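Local coordinates for cell envelope-related transcriptional attenuator domain-containing protein (Eubacterium siraeum, PDB 4OBM) that is of unknown function but belongs to the LytR-CpsA-Psr family, whose characterised members transfer glycopolymers from lipid carriers to the bacterial cell wall, at residues Leu27-Ala32 / Lys36-Tyr41; Thr43-Ala48 / Lys254-Gly259; Lys71-Cys74 / Ala80-Ala83. All coordinates share one frame; numbering follows the deposited sequence. Where two conformers were deposited one is given.

Interaction 1. Residues Leu27-Ala32 / Lys36-Tyr41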
loop_
_atom_site.group_PDB
_atom_site.type_symbol
_atom_site.label_atom_id
_atom_site.label_comp_id
_atom_site.label_asym_id
_atom_site.label_seq_id
_atom_site.Cartn_x
_atom_site.Cartn_y
_atom_site.Cartn_z
ATOM N N LEU A 27 1.185 7.060 -0.539
ATOM C CA LEU A 27 2.151 6.432 0.335
ATOM C C LEU A 27 1.439 6.071 1.618
ATOM O O LEU A 27 0.870 6.938 2.261
ATOM C CB LEU A 27 3.369 7.330 0.613
ATOM C CG LEU A 27 4.326 6.827 1.702
ATOM C CD1 LEU A 27 5.057 5.575 1.258
ATOM C CD2 LEU A 27 5.299 7.916 2.103
HETATM N N MSE A 28 1.459 4.785 1.988
HETATM C CA MSE A 28 0.822 4.340 3.216
HETATM C C MSE A 28 1.871 3.865 4.160
HETATM O O MSE A 28 2.819 3.189 3.746
HETATM C CB MSE A 28 -0.218 3.277 2.928
HETATM C CG MSE A 28 -1.417 3.860 2.184
HETATM SE SE MSE A 28 -2.733 2.582 1.718
HETATM C CE MSE A 28 -1.658 1.016 1.113
ATOM N N THR A 29 1.759 4.307 5.427
ATOM C CA THR A 29 2.742 3.991 6.459
ATOM C C THR A 29 2.019 3.556 7.735
ATOM O O THR A 29 0.855 3.896 7.933
ATOM C CB THR A 29 3.706 5.189 6.713
ATOM O OG1 THR A 29 3.073 6.176 7.526
ATOM C CG2 THR A 29 4.237 5.826 5.427
ATOM N N LEU A 30 2.710 2.815 8.590
ATOM C CA LEU A 30 2.125 2.335 9.821
ATOM C C LEU A 30 3.081 2.539 10.979
ATOM O O LEU A 30 4.253 2.177 10.893
ATOM C CB LEU A 30 1.739 0.842 9.685
ATOM C CG LEU A 30 1.312 0.106 10.966
ATOM C CD1 LEU A 30 -0.023 0.649 11.518
ATOM C CD2 LEU A 30 1.270 -1.375 10.751
ATOM N N SER A 31 2.532 3.115 12.058
ATOM C CA SER A 31 3.216 3.382 13.317
ATOM C C SER A 31 2.487 2.639 14.420
ATOM O O SER A 31 1.337 2.289 14.231
ATOM C CB SER A 31 3.235 4.885 13.589
ATOM O OG SER A 31 3.852 5.190 14.828
ATOM N N ALA A 32 3.137 2.409 15.576
ATOM C CA ALA A 32 2.467 1.722 16.676
ATOM C C ALA A 32 1.365 2.634 17.247
ATOM O O ALA A 32 0.280 2.166 17.593
ATOM C CB ALA A 32 3.482 1.349 17.753
ATOM N N LYS A 36 5.220 7.574 17.783
ATOM C CA LYS A 36 6.305 6.840 17.139
ATOM C C LYS A 36 6.388 7.036 15.630
ATOM O O LYS A 36 5.399 7.323 14.959
ATOM C CB LYS A 36 6.197 5.335 17.441
ATOM C CG LYS A 36 6.612 4.986 18.851
ATOM C CD LYS A 36 5.835 3.817 19.397
ATOM C CE LYS A 36 6.048 3.638 20.882
ATOM N NZ LYS A 36 5.550 4.798 21.699
ATOM N N THR A 37 7.610 6.861 15.117
ATOM C CA THR A 37 7.962 6.912 13.708
ATOM C C THR A 37 7.409 5.687 13.030
ATOM O O THR A 37 7.555 4.594 13.590
ATOM C CB THR A 37 9.502 6.934 13.573
ATOM O OG1 THR A 37 10.068 7.745 14.601
ATOM C CG2 THR A 37 9.973 7.365 12.193
ATOM N N PRO A 38 6.819 5.796 11.819
ATOM C CA PRO A 38 6.329 4.583 11.136
ATOM C C PRO A 38 7.423 3.517 10.916
ATOM O O PRO A 38 8.591 3.852 10.658
ATOM C CB PRO A 38 5.810 5.116 9.798
ATOM C CG PRO A 38 5.488 6.521 10.053
ATOM C CD PRO A 38 6.529 7.004 11.018
ATOM N N ASP A 39 7.027 2.239 11.057
ATOM C CA ASP A 39 7.884 1.066 10.841
ATOM C C ASP A 39 7.630 0.416 9.487
ATOM O O ASP A 39 8.476 -0.344 9.020
ATOM C CB ASP A 39 7.665 0.009 11.940
ATOM C CG ASP A 39 8.590 0.150 13.121
ATOM O OD1 ASP A 39 9.833 0.146 12.909
ATOM O OD2 ASP A 39 8.081 0.254 14.263
ATOM N N LYS A 40 6.447 0.640 8.890
ATOM C CA LYS A 40 6.101 0.012 7.602
ATOM C C LYS A 40 5.765 1.048 6.572
ATOM O O LYS A 40 5.248 2.116 6.905
ATOM C CB LYS A 40 4.984 -1.022 7.747
ATOM C CG LYS A 40 5.532 -2.285 8.386
ATOM C CD LYS A 40 4.491 -3.332 8.634
ATOM C CE LYS A 40 4.998 -4.360 9.622
ATOM N NZ LYS A 40 6.213 -5.080 9.139
ATOM N N TYR A 41 6.172 0.781 5.334
ATOM C CA TYR A 41 6.050 1.721 4.215
ATOM C C TYR A 41 5.615 0.972 2.982
ATOM O O TYR A 41 6.160 -0.078 2.680
ATOM C CB TYR A 41 7.392 2.456 3.969
ATOM C CG TYR A 41 7.877 3.249 5.164
ATOM C CD1 TYR A 41 8.642 2.649 6.161
ATOM C CD2 TYR A 41 7.520 4.583 5.329
ATOM C CE1 TYR A 41 9.023 3.351 7.303
ATOM C CE2 TYR A 41 7.920 5.305 6.456
ATOM C CZ TYR A 41 8.676 4.682 7.439
ATOM O OH TYR A 41 9.052 5.371 8.559
HETATM O O HOH W 1 6.065 2.666 15.062
#
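Leu30 and Lys40 form an antiparallel hydrogen-bonded pair, with Leu30 N reaching Lys40 O at 3.1 Å, the last pair before the loop of a beta hairpin made by strands 24-30 and 40-47. The two segments run 147° apart in direction. One step along, Thr29 and Tyr41 are a non-hydrogen-bonded pair, their CA atoms 4.6 Å apart. The ladder ends in a classic beta bulge, in which Asp39 and Lys40 together stand opposite the single residue Leu30. Leu30 O takes the amide of Asp39, whose N is 2.8 Å away, and also a weak, longer bond from Lys40 N.

Thr29 and Tyr41 put their side chains on the same face of the sheet. With its hydroxyl between the backbone N and carbonyl carbon (chi1 79°), Thr29 sends methyl and oxygen to different neighbours. CG2 meets Tyr41 CD2 at 3.5 Å, the two side chains crossing obliquely, while OG1 packs 3.5 Å from Pro38 CG and hydrogen-bonds Glu79 of helix 70-90. A branched residue that is half apolar suits this buried place. With an alanine here, the Glu79 carboxylate would probably lose its hydroxyl partner and the Tyr41 ring the methyl that packs against it.

Tyr41 in turn folds back on its own segment: its OH makes a weak hydrogen bond to Pro38 O, 2.6 Å away, and the ring also lies against Ile70 and Cys74 of the helix. Proline fits the irregular stretch before the bulge, since it needs no acceptor for an N-H. Toward the loop, Ala32 CB rests on the aliphatic part of Lys36. Water 1 bridges the two segments there, accepting from Ala32 N at 3.0 Å and donating to Thr37 O at 2.8 Å and, more loosely, to Asp39 OD2.

Interaction 2. Residues Thr43-Ala48 / Lys254-Gly259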
loop_
_atom_site.group_PDB
_atom_site.type_symbol
_atom_site.label_atom_id
_atom_site.label_comp_id
_atom_site.label_asym_id
_atom_site.label_seq_id
_atom_site.Cartn_x
_atom_site.Cartn_y
_atom_site.Cartn_z
ATOM N N THR A 43 3.588 1.894 -0.994
ATOM C CA THR A 43 2.883 2.755 -1.942
ATOM C C THR A 43 1.759 1.923 -2.578
ATOM O O THR A 43 1.842 0.693 -2.621
ATOM C CB THR A 43 3.804 3.375 -2.996
ATOM O OG1 THR A 43 4.471 2.337 -3.693
ATOM C CG2 THR A 43 4.813 4.395 -2.407
ATOM N N ILE A 44 0.680 2.592 -2.987
ATOM C CA ILE A 44 -0.447 1.991 -3.683
ATOM C C ILE A 44 -0.671 2.866 -4.888
ATOM O O ILE A 44 -0.921 4.062 -4.737
ATOM C CB ILE A 44 -1.715 1.724 -2.822
ATOM C CG1 ILE A 44 -2.801 0.982 -3.637
ATOM C CG2 ILE A 44 -2.240 2.969 -2.074
ATOM C CD1 ILE A 44 -3.939 0.395 -2.835
ATOM N N THR A 45 -0.478 2.292 -6.076
ATOM C CA THR A 45 -0.620 2.986 -7.354
ATOM C C THR A 45 -1.779 2.399 -8.135
ATOM O O THR A 45 -1.747 1.222 -8.520
ATOM C CB THR A 45 0.681 2.910 -8.177
ATOM O OG1 THR A 45 1.752 3.463 -7.419
ATOM C CG2 THR A 45 0.579 3.641 -9.532
ATOM N N TYR A 46 -2.794 3.237 -8.392
ATOM C CA TYR A 46 -3.944 2.863 -9.202
ATOM C C TYR A 46 -3.642 3.153 -10.668
ATOM O O TYR A 46 -3.351 4.302 -11.030
ATOM C CB TYR A 46 -5.199 3.624 -8.740
ATOM C CG TYR A 46 -6.407 3.462 -9.643
ATOM C CD1 TYR A 46 -6.952 2.204 -9.898
ATOM C CD2 TYR A 46 -7.008 4.566 -10.244
ATOM C CE1 TYR A 46 -8.063 2.051 -10.723
ATOM C CE2 TYR A 46 -8.127 4.425 -11.064
ATOM C CZ TYR A 46 -8.661 3.167 -11.284
ATOM O OH TYR A 46 -9.751 3.024 -12.105
ATOM N N ILE A 47 -3.664 2.106 -11.501
ATOM C CA ILE A 47 -3.476 2.243 -12.954
ATOM C C ILE A 47 -4.854 2.001 -13.578
ATOM O O ILE A 47 -5.272 0.851 -13.704
ATOM C CB ILE A 47 -2.369 1.334 -13.554
ATOM C CG1 ILE A 47 -1.122 1.207 -12.637
ATOM C CG2 ILE A 47 -2.039 1.739 -15.015
ATOM C CD1 ILE A 47 -0.029 2.271 -12.743
ATOM N N ALA A 48 -5.572 3.089 -13.904
ATOM C CA ALA A 48 -6.927 3.059 -14.447
ATOM C C ALA A 48 -7.038 2.255 -15.742
ATOM O O ALA A 48 -8.021 1.534 -15.898
ATOM C CB ALA A 48 -7.442 4.468 -14.673
ATOM N N LYS A 254 8.760 -0.767 -14.933
ATOM C CA LYS A 254 8.057 -1.670 -15.863
ATOM C C LYS A 254 6.710 -2.125 -15.255
ATOM O O LYS A 254 5.689 -2.065 -15.940
ATOM C CB LYS A 254 8.943 -2.879 -16.228
ATOM C CG LYS A 254 8.541 -3.581 -17.527
ATOM C CD LYS A 254 9.559 -4.649 -17.947
ATOM C CE LYS A 254 9.150 -6.060 -17.579
ATOM N NZ LYS A 254 9.284 -6.330 -16.121
ATOM N N ALA A 255 6.707 -2.511 -13.961
ATOM C CA ALA A 255 5.520 -2.904 -13.195
ATOM C C ALA A 255 4.454 -1.785 -13.145
ATOM O O ALA A 255 3.264 -2.095 -13.059
ATOM C CB ALA A 255 5.920 -3.287 -11.779
ATOM N N LEU A 256 4.878 -0.500 -13.194
ATOM C CA LEU A 256 3.975 0.664 -13.155
ATOM C C LEU A 256 3.765 1.294 -14.556
ATOM O O LEU A 256 2.811 2.049 -14.754
ATOM C CB LEU A 256 4.494 1.747 -12.180
ATOM C CG LEU A 256 4.894 1.305 -10.771
ATOM C CD1 LEU A 256 5.978 2.214 -10.206
ATOM C CD2 LEU A 256 3.684 1.217 -9.833
ATOM N N GLY A 257 4.644 0.975 -15.499
ATOM C CA GLY A 257 4.593 1.512 -16.857
ATOM C C GLY A 257 4.997 2.971 -16.915
ATOM O O GLY A 257 4.416 3.740 -17.682
ATOM N N THR A 258 5.985 3.361 -16.077
ATOM C CA THR A 258 6.503 4.731 -15.944
ATOM C C THR A 258 7.897 4.901 -16.598
ATOM O O THR A 258 8.316 6.039 -16.829
ATOM C CB THR A 258 6.546 5.169 -14.458
ATOM O OG1 THR A 258 7.229 4.187 -13.673
ATOM C CG2 THR A 258 5.164 5.440 -13.883
ATOM N N GLY A 259 8.581 3.792 -16.895
ATOM C CA GLY A 259 9.908 3.813 -17.527
ATOM C C GLY A 259 10.407 2.442 -18.025
ATOM O O GLY A 259 9.598 1.496 -18.153
ATOM O OXT GLY A 259 11.618 2.329 -18.318
#
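Ile47 and Leu256 bring strand 40-47 and the last turn of helix 246-256 nearest each other, with their CA atoms 7.6 Å apart, a separation bridged by side chains. Leu256 does most of the reaching. Its CD2 methyl settles on the side chain of Thr45, 3.8 Å from Thr45 CB and the same distance from Thr45 OG1, and the two side chains cross at about a right angle. The hydroxyl is not left to the leucine: Thr45 OG1 hydrogen-bonds Ser25, so a polar group can be buried under an apolar methyl. Ile47 meets the helix differently. With CG1 placed beside its backbone N (chi1 -39°), the isoleucine extends CD1 to within 3.5 Å of Leu256 O, an apolar contact with a backbone carbonyl.

Just beyond, the helix stops in a Schellman motif with Gly257 at its C-prime position; a phi of 72° is easy for glycine and costly for most other residues. Leu256 is buried by more than strand 40-47: it also packs on Val54 and Met56 of strand 52-58, next to strand 40-47 in the sheet, and on Leu92, between helix 70-90 and strand 94-100.

Interaction 3. Residues Lys71-Cys74 / Ala80-Ala83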
loop_
_atom_site.group_PDB
_atom_site.type_symbol
_atom_site.label_atom_id
_atom_site.label_comp_id
_atom_site.label_asym_id
_atom_site.label_seq_id
_atom_site.Cartn_x
_atom_site.Cartn_y
_atom_site.Cartn_z
ATOM N N LYS A 71 12.859 5.225 7.137
ATOM C CA LYS A 71 12.413 5.560 8.484
ATOM C C LYS A 71 13.066 6.832 9.000
ATOM O O LYS A 71 12.351 7.662 9.558
ATOM C CB LYS A 71 12.641 4.402 9.451
ATOM C CG LYS A 71 12.045 4.645 10.832
ATOM C CD LYS A 71 12.029 3.408 11.678
ATOM C CE LYS A 71 11.354 3.749 12.979
ATOM N NZ LYS A 71 11.452 2.655 13.962
ATOM N N GLN A 72 14.399 7.003 8.812
ATOM C CA GLN A 72 15.121 8.202 9.273
ATOM C C GLN A 72 14.572 9.439 8.585
ATOM O O GLN A 72 14.287 10.425 9.256
ATOM C CB GLN A 72 16.639 8.086 9.025
ATOM C CG GLN A 72 17.372 7.217 10.041
ATOM C CD GLN A 72 18.826 7.002 9.686
ATOM O OE1 GLN A 72 19.217 6.870 8.517
ATOM N NE2 GLN A 72 19.653 6.934 10.702
ATOM N N ILE A 73 14.368 9.359 7.255
ATOM C CA ILE A 73 13.816 10.433 6.441
ATOM C C ILE A 73 12.413 10.772 6.935
ATOM O O ILE A 73 12.131 11.946 7.142
ATOM C CB ILE A 73 13.852 10.073 4.923
ATOM C CG1 ILE A 73 15.322 9.957 4.438
ATOM C CG2 ILE A 73 13.067 11.101 4.082
ATOM C CD1 ILE A 73 15.547 9.000 3.261
ATOM N N CYS A 74 11.559 9.755 7.177
ATOM C CA CYS A 74 10.198 9.966 7.678
ATOM C C CYS A 74 10.212 10.664 9.057
ATOM O O CYS A 74 9.338 11.506 9.316
ATOM C CB CYS A 74 9.412 8.659 7.724
ATOM S SG CYS A 74 7.636 8.873 8.009
ATOM N N ALA A 80 5.802 13.234 3.303
ATOM C CA ALA A 80 5.919 14.102 2.128
ATOM C C ALA A 80 7.324 13.985 1.508
ATOM O O ALA A 80 7.449 13.872 0.286
ATOM C CB ALA A 80 5.610 15.551 2.511
ATOM N N GLU A 81 8.372 13.946 2.350
ATOM C CA GLU A 81 9.741 13.799 1.865
ATOM C C GLU A 81 9.973 12.373 1.332
ATOM O O GLU A 81 10.532 12.209 0.245
ATOM C CB GLU A 81 10.760 14.162 2.962
ATOM C CG GLU A 81 12.184 14.363 2.458
ATOM C CD GLU A 81 12.366 15.374 1.340
ATOM O OE1 GLU A 81 11.636 16.393 1.321
ATOM O OE2 GLU A 81 13.246 15.142 0.481
ATOM N N VAL A 82 9.525 11.355 2.076
ATOM C CA VAL A 82 9.631 9.958 1.645
ATOM C C VAL A 82 8.977 9.805 0.254
ATOM O O VAL A 82 9.615 9.251 -0.651
ATOM C CB VAL A 82 9.014 8.983 2.677
ATOM C CG1 VAL A 82 9.057 7.536 2.164
ATOM C CG2 VAL A 82 9.711 9.099 4.028
ATOM N N ALA A 83 7.719 10.334 0.089
ATOM C CA ALA A 83 6.931 10.284 -1.144
ATOM C C ALA A 83 7.620 11.022 -2.299
ATOM O O ALA A 83 7.496 10.587 -3.446
ATOM C CB ALA A 83 5.554 10.866 -0.907
#
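Glu81 and Ile73 meet through their hydrocarbon parts, although one of them ends in a charge. From Glu81 CB, the first atom out, the Ile73 CG2 methyl lies 4.0 Å away. The next carbon, Glu81 CG, stands anti to the backbone N (chi1 -166°) and comes closer, 3.7 Å from that same Ile73 CG2. There the chain bends (chi2 55°), and CD with OE1 and OE2 turns away from the 71-74 segment. The two side chains cross at about a right angle, so the methyl bears on the bend in the glutamate and not along its length. Glutamate suits this margin: two methylenes pack inward while the carboxylate leaves the apolar surface.

Ile73 CG2 has a second neighbour, Val82 CG2, at 3.9 Å. That valine methyl also lies over the other segment's backbone, 3.7 Å from both Cys74 N and Cys74 CB. Val82 can press this close because its branch point is at CB, and Ile73, branched likewise, offers a methyl near its own backbone. The buried trio is widened by Leu85, which touches Ile73, and by Ile70, against which Val82 packs. Cys74 also touches Pro38 and Tyr41.

The nearest CA atoms, those of Cys74 and Val82, are only 6.1 Å apart. Residues eight apart in a straight alpha helix would be separated by more than two full turns, so helix 70-90 must bend sharply between these segments, and the contact lines the inside of that bend. Chemically it is van der Waals packing of methyl and methylene groups. It depends on shape and on shielding from water, with the glutamate's carboxylate turned away from the packed methyls.

Interactions 1 and 3 lie on the same side of the chain's centre, about 10 Å apart between centres, and touch: Asp39 pairs with Lys71 in a salt bridge, joining the hairpin to helix 70-90. Interaction 2 lies on the opposite side, about 22 Å from interaction 1, yet both use strand 40-47, and Met28 packs on Ile44 where they adjoin. Interactions 2 and 3 do not touch. Along the chain, interaction 1 closes first, and interaction 3 is nested within the long loop closed by interaction 2. The central mixed sheet thus carries the bent helix 70-90 near one end of strand 40-47 and receives the C-terminal helix near the other.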